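Local structure of dihydropteroate synthase (Stenotrophomonas maltophilia, 7L6P) at residues A[127-130]-A[131-135]; A[166-170]-A[171-175]; A[259-263]-A[264-268]. The protein probably catalyses the condensation of para-aminobenzoate with 6-hydroxymethyl-7,8-dihydropterin diphosphate to form 7,8-dihydropteroate, a precursor of folates. One frame throughout, in Å; residues are numbered along the deposited sequence.

Contact 1: residues A[127-130]-A[131-135]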
loop_
_atom_site.group_PDB
_atom_site.type_symbol
_atom_site.label_atom_id
_atom_site.label_comp_id
_atom_site.label_asym_id
_atom_site.label_seq_id
_atom_site.Cartn_x
_atom_site.Cartn_y
_atom_site.Cartn_z
ATOM N N ILE A 127 20.079 17.523 8.286
ATOM C CA ILE A 127 19.376 18.720 7.842
ATOM C C ILE A 127 18.484 18.332 6.671
ATOM O O ILE A 127 18.953 17.726 5.700
ATOM C CB ILE A 127 20.352 19.842 7.436
ATOM C CG1 ILE A 127 21.113 20.339 8.666
ATOM C CG2 ILE A 127 19.607 20.985 6.755
ATOM C CD1 ILE A 127 22.267 21.239 8.355
ATOM N N ASN A 128 17.210 18.688 6.754
ATOM C CA ASN A 128 16.236 18.416 5.701
ATOM C C ASN A 128 15.774 19.765 5.160
ATOM O O ASN A 128 15.049 20.492 5.848
ATOM C CB ASN A 128 15.068 17.599 6.263
ATOM C CG ASN A 128 14.174 17.015 5.184
ATOM O OD1 ASN A 128 14.565 16.906 4.023
ATOM N ND2 ASN A 128 12.948 16.649 5.567
ATOM N N ASP A 129 16.208 20.124 3.948
ATOM C CA ASP A 129 16.045 21.493 3.444
ATOM C C ASP A 129 15.118 21.533 2.231
ATOM O O ASP A 129 15.486 21.064 1.147
ATOM C CB ASP A 129 17.404 22.097 3.093
ATOM C CG ASP A 129 17.293 23.539 2.574
ATOM O OD1 ASP A 129 16.195 24.155 2.611
ATOM O OD2 ASP A 129 18.323 24.059 2.126
ATOM N N ILE A 130 13.939 22.147 2.399
ATOM C CA ILE A 130 13.013 22.300 1.276
ATOM C C ILE A 130 13.600 23.179 0.167
ATOM O O ILE A 130 13.177 23.078 -0.992
ATOM C CB ILE A 130 11.661 22.892 1.737
ATOM C CG1 ILE A 130 11.834 24.294 2.322
ATOM C CG2 ILE A 130 10.961 21.994 2.744
ATOM C CD1 ILE A 130 10.502 25.065 2.415
ATOM N N TYR A 131 14.535 24.077 0.498
ATOM C CA TYR A 131 15.062 25.064 -0.446
ATOM C C TYR A 131 16.338 24.615 -1.145
ATOM O O TYR A 131 16.892 25.386 -1.945
ATOM C CB TYR A 131 15.324 26.406 0.256
ATOM C CG TYR A 131 15.201 27.619 -0.653
ATOM C CD1 TYR A 131 14.513 27.541 -1.861
ATOM C CD2 TYR A 131 15.790 28.838 -0.312
ATOM C CE1 TYR A 131 14.394 28.654 -2.699
ATOM C CE2 TYR A 131 15.688 29.957 -1.154
ATOM C CZ TYR A 131 14.982 29.856 -2.345
ATOM O OH TYR A 131 14.859 30.947 -3.185
ATOM N N GLY A 132 16.861 23.441 -0.812
ATOM C CA GLY A 132 18.056 22.938 -1.477
ATOM C C GLY A 132 19.301 23.745 -1.198
ATOM O O GLY A 132 20.103 23.966 -2.117
ATOM N N LEU A 133 19.484 24.192 0.045
ATOM C CA LEU A 133 20.615 25.030 0.438
ATOM C C LEU A 133 20.702 26.316 -0.387
ATOM O O LEU A 133 21.784 26.872 -0.537
ATOM C CB LEU A 133 21.946 24.258 0.362
ATOM C CG LEU A 133 22.069 22.979 1.207
ATOM C CD1 LEU A 133 23.414 22.291 1.032
ATOM C CD2 LEU A 133 21.818 23.264 2.686
ATOM N N ARG A 134 19.597 26.780 -0.978
ATOM C CA ARG A 134 19.638 28.011 -1.752
ATOM C C ARG A 134 19.443 29.261 -0.914
ATOM O O ARG A 134 19.615 30.356 -1.434
ATOM C CB ARG A 134 18.578 27.997 -2.857
ATOM C CG ARG A 134 18.994 27.263 -4.114
ATOM C CD ARG A 134 17.881 27.334 -5.132
ATOM N NE ARG A 134 16.665 26.649 -4.681
ATOM C CZ ARG A 134 15.520 26.667 -5.349
ATOM N NH1 ARG A 134 15.388 27.356 -6.468
ATOM N NH2 ARG A 134 14.476 25.985 -4.879
ATOM N N GLN A 135 19.059 29.143 0.346
ATOM C CA GLN A 135 18.932 30.334 1.168
ATOM C C GLN A 135 20.312 30.918 1.401
ATOM O O GLN A 135 21.297 30.189 1.500
ATOM C CB GLN A 135 18.247 30.000 2.497
ATOM C CG GLN A 135 17.797 31.200 3.319
ATOM C CD GLN A 135 16.790 32.056 2.588
ATOM O OE1 GLN A 135 15.779 31.561 2.102
ATOM N NE2 GLN A 135 17.076 33.343 2.481
#
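Asp129, the last residue of strand 126-129, receives backbone N-H groups of Tyr131 and Leu133, so this is a local contact in which a strand-end carboxylate holds the turn that follows it. With CG anti to the backbone N (chi1 -179°), the carboxylate reaches forward over the loop. One oxygen serves each donor: OD1 accepts from Tyr131 N at 2.7 Å, the N-H coming from well above the carboxylate plane, while OD2 receives the N-H of Leu133. The very short separation modelled for this second bond makes its length doubtful. The backbone adds a weak hydrogen bond from Gly132 N to Asp129 O at 3.4 Å, closing a type I beta turn from Asp129 to Gly132. A type I' turn from Tyr131 to Arg134 overlaps it, sharing Tyr131 and Gly132, with Gly132 and Leu133 at positive phi. These overlapping turns form the start of the loop at the C-terminal end of the fourth strand of the TIM barrel, the end that carries the active site in this fold. An imidazole, probably from the crystallisation liquor, lies with its nearest atom about 3 Å from the Ile130 side chain. Tyr131 O is gripped twice by Arg134, from opposite faces of the carbonyl plane: by its backbone N at 3.2 Å and by NE at 3.0 Å, the latter nearly straight at 171°. CB of Arg134 sits over the centre of the Tyr131 ring, and its guanidinium turns a face to CE1 of that ring. Arg134 NH2 continues to Met154 O, while Leu133 packs against helix 138-145 and strand 149-152.

Contact 2: residues A[166-170]-A[171-175]; sequences HYDDV and VAEVH
Glu173 and Asp169 are joined at the start of helix 170-188 by two hydrogen bonds, one from each backbone N-H. OD1 of Asp169 takes the N-H of Ala172 at 2.8 Å in an almost straight bond, the donor standing above the carboxylate plane. The side chain turns back over the first helical turn because its CG is anti to the backbone N (chi1 -175°). OE2 of Glu173 accepts from Asp169 N at 2.9 Å and 172°, on the anti side, tilted 28° out of the carboxylate plane; Asp168 N lies equally near that oxygen. The Glu173 chain, extended beyond CG, runs past the Asp169 carbonyl, whose oxygen accepts Glu173 N at 2.9 Å. The next helical bond, from Val174 N to Val170 O, has the same length.

OE1 of Glu173 lies near the plane of the Tyr167 ring at its edge, 3.6 Å from CD1. Over one face of that ring, near its centre, sits CG2 of Val170, which also meets CG2 of Val174. The Tyr167 hydroxyl is satisfied by Gly204 O, and the ring meets His209 edge-to-face. Asp168 OD2 stands 4.4 Å from Glu173 OE2, a repulsion probably offset at Glu173 by the N-H it accepts and by the helix N terminus. Asp169 is the N-cap and Glu173, at N4, accepts its N-H: a helix start resembling a capping box, with the glutamate one residue later.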
loop_
_atom_site.group_PDB
_atom_site.type_symbol
_atom_site.label_atom_id
_atom_site.label_comp_id
_atom_site.label_asym_id
_atom_site.label_seq_id
_atom_site.Cartn_x
_atom_site.Cartn_y
_atom_site.Cartn_z
ATOM N N HIS A 166 4.409 24.913 -13.635
ATOM C CA HIS A 166 4.541 24.516 -15.029
ATOM C C HIS A 166 5.928 23.928 -15.281
ATOM O O HIS A 166 6.923 24.356 -14.691
ATOM C CB HIS A 166 4.300 25.688 -15.994
ATOM C CG HIS A 166 4.858 25.446 -17.366
ATOM N ND1 HIS A 166 4.260 24.598 -18.277
ATOM C CD2 HIS A 166 5.992 25.898 -17.960
ATOM C CE1 HIS A 166 4.989 24.562 -19.383
ATOM N NE2 HIS A 166 6.044 25.341 -19.217
ATOM N N TYR A 167 5.972 22.928 -16.158
ATOM C CA TYR A 167 7.218 22.289 -16.557
ATOM C C TYR A 167 7.091 21.860 -18.006
ATOM O O TYR A 167 6.116 21.202 -18.368
ATOM C CB TYR A 167 7.516 21.057 -15.707
ATOM C CG TYR A 167 7.708 21.308 -14.235
ATOM C CD1 TYR A 167 8.958 21.625 -13.726
ATOM C CD2 TYR A 167 6.648 21.180 -13.345
ATOM C CE1 TYR A 167 9.147 21.824 -12.375
ATOM C CE2 TYR A 167 6.824 21.400 -11.998
ATOM C CZ TYR A 167 8.076 21.726 -11.519
ATOM O OH TYR A 167 8.274 21.927 -10.168
ATOM N N ASP A 168 8.077 22.197 -18.827
ATOM C CA ASP A 168 8.152 21.563 -20.135
ATOM C C ASP A 168 8.398 20.070 -19.969
ATOM O O ASP A 168 7.799 19.244 -20.663
ATOM C CB ASP A 168 9.270 22.183 -20.966
ATOM C CG ASP A 168 9.026 23.638 -21.278
ATOM O OD1 ASP A 168 7.840 24.025 -21.462
ATOM O OD2 ASP A 168 10.034 24.395 -21.344
ATOM N N ASP A 169 9.311 19.711 -19.072
ATOM C CA ASP A 169 9.655 18.316 -18.827
ATOM C C ASP A 169 10.019 18.223 -17.353
ATOM O O ASP A 169 11.147 18.576 -16.982
ATOM C CB ASP A 169 10.818 17.909 -19.719
ATOM C CG ASP A 169 11.156 16.458 -19.606
ATOM O OD1 ASP A 169 11.148 15.906 -18.486
ATOM O OD2 ASP A 169 11.451 15.867 -20.669
ATOM N N VAL A 170 9.075 17.759 -16.527
ATOM C CA VAL A 170 9.271 17.845 -15.084
ATOM C C VAL A 170 10.427 16.961 -14.645
ATOM O O VAL A 170 11.194 17.333 -13.748
ATOM C CB VAL A 170 7.970 17.524 -14.320
ATOM C CG1 VAL A 170 7.482 16.104 -14.605
ATOM C CG2 VAL A 170 8.159 17.746 -12.820
ATOM N N VAL A 171 10.572 15.777 -15.255
ATOM C CA VAL A 171 11.672 14.889 -14.889
ATOM C C VAL A 171 13.008 15.534 -15.236
ATOM O O VAL A 171 13.862 15.727 -14.365
ATOM C CB VAL A 171 11.509 13.520 -15.572
ATOM C CG1 VAL A 171 12.771 12.673 -15.396
ATOM C CG2 VAL A 171 10.277 12.786 -15.016
ATOM N N ALA A 172 13.176 15.953 -16.493
ATOM C CA ALA A 172 14.450 16.541 -16.913
ATOM C C ALA A 172 14.788 17.790 -16.104
ATOM O O ALA A 172 15.957 18.025 -15.770
ATOM C CB ALA A 172 14.414 16.870 -18.406
ATOM N N GLU A 173 13.775 18.588 -15.746
ATOM C CA GLU A 173 14.019 19.839 -15.035
ATOM C C GLU A 173 14.346 19.602 -13.568
ATOM O O GLU A 173 15.158 20.335 -12.989
ATOM C CB GLU A 173 12.816 20.761 -15.180
ATOM C CG GLU A 173 12.722 21.327 -16.572
ATOM C CD GLU A 173 11.481 22.202 -16.799
ATOM O OE1 GLU A 173 11.257 23.157 -16.010
ATOM O OE2 GLU A 173 10.751 21.928 -17.779
ATOM N N VAL A 174 13.682 18.622 -12.940
ATOM C CA VAL A 174 14.032 18.246 -11.571
ATOM C C VAL A 174 15.420 17.633 -11.544
ATOM O O VAL A 174 16.227 17.920 -10.653
ATOM C CB VAL A 174 12.976 17.287 -10.971
ATOM C CG1 VAL A 174 13.460 16.711 -9.659
ATOM C CG2 VAL A 174 11.649 18.007 -10.747
ATOM N N HIS A 175 15.720 16.777 -12.520
ATOM C CA HIS A 175 17.064 16.232 -12.646
ATOM C C HIS A 175 18.097 17.349 -12.763
ATOM O O HIS A 175 19.045 17.417 -11.969
ATOM C CB HIS A 175 17.134 15.306 -13.864
ATOM C CG HIS A 175 18.452 14.625 -14.036
ATOM N ND1 HIS A 175 19.431 15.102 -14.885
ATOM C CD2 HIS A 175 18.957 13.499 -13.478
ATOM C CE1 HIS A 175 20.485 14.308 -14.836
ATOM N NE2 HIS A 175 20.224 13.329 -13.987
#

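Contact 3: residues A[259-263]-A[264-268]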
loop_
_atom_site.group_PDB
_atom_site.type_symbol
_atom_site.label_atom_id
_atom_site.label_comp_id
_atom_site.label_asym_id
_atom_site.label_seq_id
_atom_site.Cartn_x
_atom_site.Cartn_y
_atom_site.Cartn_z
ATOM N N ILE A 259 5.162 2.420 -3.360
ATOM C CA ILE A 259 5.575 2.606 -4.747
ATOM C C ILE A 259 6.870 3.392 -4.817
ATOM O O ILE A 259 7.751 3.089 -5.626
ATOM C CB ILE A 259 4.462 3.308 -5.546
ATOM C CG1 ILE A 259 3.192 2.446 -5.572
ATOM C CG2 ILE A 259 4.954 3.705 -6.949
ATOM C CD1 ILE A 259 1.964 3.195 -6.086
ATOM N N ALA A 260 6.986 4.443 -4.009
ATOM C CA ALA A 260 8.215 5.230 -3.987
ATOM C C ALA A 260 9.407 4.366 -3.608
ATOM O O ALA A 260 10.506 4.534 -4.154
ATOM C CB ALA A 260 8.070 6.405 -3.019
ATOM N N VAL A 261 9.223 3.454 -2.648
ATOM C CA VAL A 261 10.317 2.579 -2.236
ATOM C C VAL A 261 10.631 1.562 -3.324
ATOM O O VAL A 261 11.802 1.269 -3.613
ATOM C CB VAL A 261 9.978 1.924 -0.894
ATOM C CG1 VAL A 261 10.947 0.747 -0.585
ATOM C CG2 VAL A 261 10.016 2.972 0.181
ATOM N N GLN A 262 9.603 1.013 -3.962
ATOM C CA GLN A 262 9.861 0.097 -5.066
ATOM C C GLN A 262 10.667 0.755 -6.180
ATOM O O GLN A 262 11.348 0.063 -6.939
ATOM C CB GLN A 262 8.551 -0.437 -5.628
ATOM C CG GLN A 262 7.743 -1.251 -4.627
ATOM C CD GLN A 262 6.385 -1.619 -5.148
ATOM O OE1 GLN A 262 5.748 -0.843 -5.865
ATOM N NE2 GLN A 262 5.934 -2.825 -4.814
ATOM N N ARG A 263 10.569 2.071 -6.330
ATOM C CA ARG A 263 11.250 2.761 -7.410
ATOM C C ARG A 263 12.493 3.503 -6.938
ATOM O O ARG A 263 13.028 4.334 -7.675
ATOM C CB ARG A 263 10.267 3.684 -8.129
ATOM C CG ARG A 263 9.031 2.895 -8.520
ATOM C CD ARG A 263 8.201 3.459 -9.657
ATOM N NE ARG A 263 7.125 2.515 -9.948
ATOM C CZ ARG A 263 6.527 2.403 -11.124
ATOM N NH1 ARG A 263 6.835 3.205 -12.135
ATOM N NH2 ARG A 263 5.652 1.421 -11.310
ATOM N N GLY A 264 12.980 3.196 -5.742
ATOM C CA GLY A 264 14.331 3.525 -5.335
ATOM C C GLY A 264 14.459 4.393 -4.107
ATOM O O GLY A 264 15.592 4.600 -3.648
ATOM N N ALA A 265 13.368 4.929 -3.560
ATOM C CA ALA A 265 13.457 5.721 -2.340
ATOM C C ALA A 265 13.923 4.843 -1.192
ATOM O O ALA A 265 13.393 3.742 -0.986
ATOM C CB ALA A 265 12.098 6.322 -2.003
ATOM N N ARG A 266 14.921 5.310 -0.446
ATOM C CA ARG A 266 15.367 4.568 0.721
ATOM C C ARG A 266 15.008 5.240 2.043
ATOM O O ARG A 266 15.191 4.625 3.101
ATOM C CB ARG A 266 16.872 4.315 0.655
ATOM C CG ARG A 266 17.238 3.112 -0.227
ATOM C CD ARG A 266 16.510 1.831 0.241
ATOM N NE ARG A 266 16.572 0.759 -0.752
ATOM C CZ ARG A 266 15.649 0.559 -1.690
ATOM N NH1 ARG A 266 14.567 1.333 -1.788
ATOM N NH2 ARG A 266 15.821 -0.426 -2.568
ATOM N N ILE A 267 14.460 6.451 2.018
ATOM C CA ILE A 267 13.819 7.025 3.189
ATOM C C ILE A 267 12.453 7.551 2.768
ATOM O O ILE A 267 12.318 8.179 1.709
ATOM C CB ILE A 267 14.660 8.144 3.829
ATOM C CG1 ILE A 267 16.068 7.649 4.149
ATOM C CG2 ILE A 267 13.979 8.664 5.100
ATOM C CD1 ILE A 267 16.949 8.716 4.822
ATOM N N VAL A 268 11.446 7.310 3.601
ATOM C CA VAL A 268 10.119 7.877 3.408
ATOM C C VAL A 268 9.787 8.723 4.621
ATOM O O VAL A 268 10.071 8.344 5.763
ATOM C CB VAL A 268 9.043 6.802 3.163
ATOM C CG1 VAL A 268 9.205 6.204 1.759
ATOM C CG2 VAL A 268 9.100 5.714 4.237
#
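Ala260 and Val261 offer their carbonyls to the chain that turns away from the end of helix 250-262. Two backbone hydrogen bonds close the turn: Ala265 N to Ala260 O at 2.9 Å, and Gly264 N to Val261 O at 3.1 Å, the latter donor standing above the carbonyl plane. Gly264 has a phi of 121°, a conformation glycine adopts readily. Among side-chain polar contacts, NH1 of Arg266 bridges two carbonyls. It bonds to Ala265 O at 2.8 Å and weakly to Val261 O, 3.3 Å away at the guanidinium edge; a bend at chi2 (-56°) folds the arginine back toward the helix. Apolar contacts lie on the buried side. CB of Ala260 and CB of Ala265 are 4.2 Å apart, while CG2 of Val261 meets CG1 of Val268 at 3.7 Å, the two valines crossing at about a right angle. A CA-H...O contact joins Val261 CA to Ala265 O. At the outer side of the helix, Gln262 bonds to Gln262 of the second subunit. The paired backbone bonds around Gly264 are those of a Schellman motif, here ending the helix before the eighth strand of the TIM barrel.

How the contacts relate
From the N terminus, the three local contacts come in series without nesting or crossing: contact 1 closes a turn, contact 2 caps a helix start and contact 3 closes a helix end. Contact 1 follows strand 126-129 into the loop before helix 138-145. After strand 149-152, the chain reaches contact 2, at the entry to helix 170-188, whose later residue Arg181 returns to the loop of contact 1. Contact 3 leads from helix 250-262 into strand 267-270, on the opposite side of the chain's centre from contact 1 but in the same barrel sheet. Centres are about 19 to 21 Å apart, without direct touch. Helix 207-215 joins the surroundings of contacts 2 and 3, packing against both.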